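Local atomic coordinates of DNA-binding response regulator (Paenisporosarcina sp. TG-14, PDB entry 6JQS), a protein that probably binds DNA through a LuxR-type helix-turn-helix domain and regulates transcription in a spore-forming bacterium. Residues L22-Y27 with Q61-L66. Residues are numbered along the deposited sequence; the frame is centred on the assembly and turned at random.
Sequences LLVRDY and QAILEL
Ile63 meets Leu23 and Val24 through its two branches in a purely apolar contact. Ile63 CB points toward segment 22-27 but stops 4.7 Å from Val24 CG2, so the branches do the touching. The short one, CG2, stands anti to the backbone N and reaches Val24 methyl to methyl: Ile63 CG2 lies 3.6 Å from Val24 CG2, the closest approach here, with the two side chains at a slant to each other. On the other branch, Ile63 CG1 stays 4.6 Å from Val24 CG2 and serves mainly as a link. Extension beyond it (chi2 161°) carries CD1 to the base of the preceding residue's side chain, with Ile63 CD1 4.1 Å from Leu23 CB. Ile63 thus straddles two consecutive residues near the C-terminal end of helix 14-24. Val24 CA and Ile63 CA, the nearest such pair between the segments, are 7.1 Å apart, and only 115 Å² is buried. A Schellman motif ends the helix: Tyr27 N bonds to Leu22 O and Asp26 N to Leu23 O, with Asp26 the C-prime residue at positive phi (69°). Helix 59-68 packs against this end, Ile63 also touching Phe20 one turn earlier, while Leu23 continues the apolar packing to Ile32 of helix 29-36 and Ile47 of helix 40-54.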
loop_
_atom_site.group_PDB
_atom_site.type_symbol
_atom_site.label_atom_id
_atom_site.label_comp_id
_atom_site.label_asym_id
_atom_site.label_seq_id
_atom_site.Cartn_x
_atom_site.Cartn_y
_atom_site.Cartn_z
ATOM N N LEU A 22 5.344 -1.080 -3.449
ATOM C CA LEU A 22 5.302 -0.919 -4.915
ATOM C C LEU A 22 4.720 0.420 -5.341
ATOM O O LEU A 22 5.189 0.915 -6.389
ATOM C CB LEU A 22 4.567 -2.104 -5.583
ATOM C CG LEU A 22 5.175 -3.485 -5.306
ATOM C CD1 LEU A 22 4.469 -4.567 -6.119
ATOM C CD2 LEU A 22 6.666 -3.528 -5.613
ATOM N N LEU A 23 3.703 0.980 -4.661
ATOM C CA LEU A 23 3.268 2.358 -4.952
ATOM C C LEU A 23 4.461 3.307 -4.750
ATOM O O LEU A 23 4.697 4.169 -5.542
ATOM C CB LEU A 23 2.110 2.732 -4.031
ATOM C CG LEU A 23 0.787 2.036 -4.348
ATOM C CD1 LEU A 23 -0.203 2.294 -3.220
ATOM C CD2 LEU A 23 0.243 2.509 -5.678
ATOM N N VAL A 24 5.222 3.153 -3.681
ATOM C CA VAL A 24 6.416 4.050 -3.546
ATOM C C VAL A 24 7.226 4.008 -4.849
ATOM O O VAL A 24 7.765 5.085 -5.291
ATOM C CB VAL A 24 7.221 3.606 -2.317
ATOM C CG1 VAL A 24 8.604 4.204 -2.341
ATOM C CG2 VAL A 24 6.471 3.972 -1.065
ATOM N N ARG A 25 7.339 2.830 -5.485
ATOM C CA ARG A 25 8.167 2.623 -6.700
ATOM C C ARG A 25 7.397 2.977 -7.975
ATOM O O ARG A 25 7.867 2.622 -9.040
ATOM C CB ARG A 25 8.660 1.177 -6.754
ATOM C CG ARG A 25 9.619 0.854 -5.630
ATOM C CD ARG A 25 10.199 -0.516 -5.704
ATOM N NE ARG A 25 10.790 -0.725 -4.393
ATOM C CZ ARG A 25 10.776 -1.859 -3.714
ATOM N NH1 ARG A 25 10.203 -2.937 -4.212
ATOM N NH2 ARG A 25 11.321 -1.894 -2.506
ATOM N N ASP A 26 6.294 3.690 -7.873
ATOM C CA ASP A 26 5.543 4.287 -9.006
ATOM C C ASP A 26 4.884 3.187 -9.853
ATOM O O ASP A 26 4.597 3.475 -11.020
ATOM C CB ASP A 26 6.394 5.279 -9.819
ATOM C CG ASP A 26 5.598 6.264 -10.678
ATOM O OD1 ASP A 26 4.407 6.583 -10.334
ATOM O OD2 ASP A 26 6.147 6.695 -11.717
ATOM N N TYR A 27 4.581 2.019 -9.277
ATOM C CA TYR A 27 3.759 0.956 -9.935
ATOM C C TYR A 27 2.303 1.413 -9.954
ATOM O O TYR A 27 1.833 1.999 -8.975
ATOM C CB TYR A 27 3.840 -0.380 -9.212
ATOM C CG TYR A 27 5.086 -1.176 -9.476
ATOM C CD1 TYR A 27 6.322 -0.712 -9.063
ATOM C CD2 TYR A 27 5.026 -2.424 -10.075
ATOM C CE1 TYR A 27 7.478 -1.438 -9.287
ATOM C CE2 TYR A 27 6.173 -3.174 -10.294
ATOM C CZ TYR A 27 7.405 -2.667 -9.911
ATOM O OH TYR A 27 8.551 -3.375 -10.114
ATOM N N GLN A 61 -0.871 10.449 1.452
ATOM C CA GLN A 61 -0.784 10.580 2.929
ATOM C C GLN A 61 -0.655 9.177 3.555
ATOM O O GLN A 61 0.008 9.089 4.597
ATOM C CB GLN A 61 -1.964 11.405 3.495
ATOM C CG GLN A 61 -1.831 12.939 3.376
ATOM C CD GLN A 61 -0.559 13.456 4.022
ATOM O OE1 GLN A 61 -0.252 13.153 5.171
ATOM N NE2 GLN A 61 0.250 14.188 3.275
ATOM N N ALA A 62 -1.249 8.110 2.984
ATOM C CA ALA A 62 -1.038 6.703 3.448
ATOM C C ALA A 62 0.458 6.349 3.365
ATOM O O ALA A 62 0.999 5.918 4.373
ATOM C CB ALA A 62 -1.863 5.695 2.691
ATOM N N ILE A 63 1.080 6.515 2.198
ATOM C CA ILE A 63 2.550 6.305 1.984
ATOM C C ILE A 63 3.338 7.065 3.064
ATOM O O ILE A 63 4.185 6.439 3.677
ATOM C CB ILE A 63 2.972 6.688 0.545
ATOM C CG1 ILE A 63 2.294 5.756 -0.457
ATOM C CG2 ILE A 63 4.484 6.677 0.358
ATOM C CD1 ILE A 63 2.227 6.225 -1.906
ATOM N N LEU A 64 3.101 8.363 3.234
ATOM C CA LEU A 64 3.903 9.220 4.142
ATOM C C LEU A 64 3.675 8.714 5.565
ATOM O O LEU A 64 4.675 8.673 6.332
ATOM C CB LEU A 64 3.555 10.701 3.975
ATOM C CG LEU A 64 3.853 11.286 2.583
ATOM C CD1 LEU A 64 3.277 12.666 2.453
ATOM C CD2 LEU A 64 5.349 11.309 2.287
ATOM N N GLU A 65 2.448 8.310 5.927
ATOM C CA GLU A 65 2.171 7.757 7.293
ATOM C C GLU A 65 2.986 6.492 7.559
ATOM O O GLU A 65 3.641 6.410 8.656
ATOM C CB GLU A 65 0.680 7.511 7.536
ATOM C CG GLU A 65 -0.019 8.766 7.983
ATOM C CD GLU A 65 0.432 9.321 9.331
ATOM O OE1 GLU A 65 0.211 8.635 10.377
ATOM O OE2 GLU A 65 1.006 10.414 9.340
ATOM N N LEU A 66 3.050 5.610 6.567
ATOM C CA LEU A 66 3.738 4.300 6.654
ATOM C C LEU A 66 5.268 4.518 6.585
ATOM O O LEU A 66 5.975 3.779 7.276
ATOM C CB LEU A 66 3.235 3.355 5.572
ATOM C CG LEU A 66 1.754 2.964 5.634
ATOM C CD1 LEU A 66 1.368 2.202 4.387
ATOM C CD2 LEU A 66 1.473 2.152 6.883
#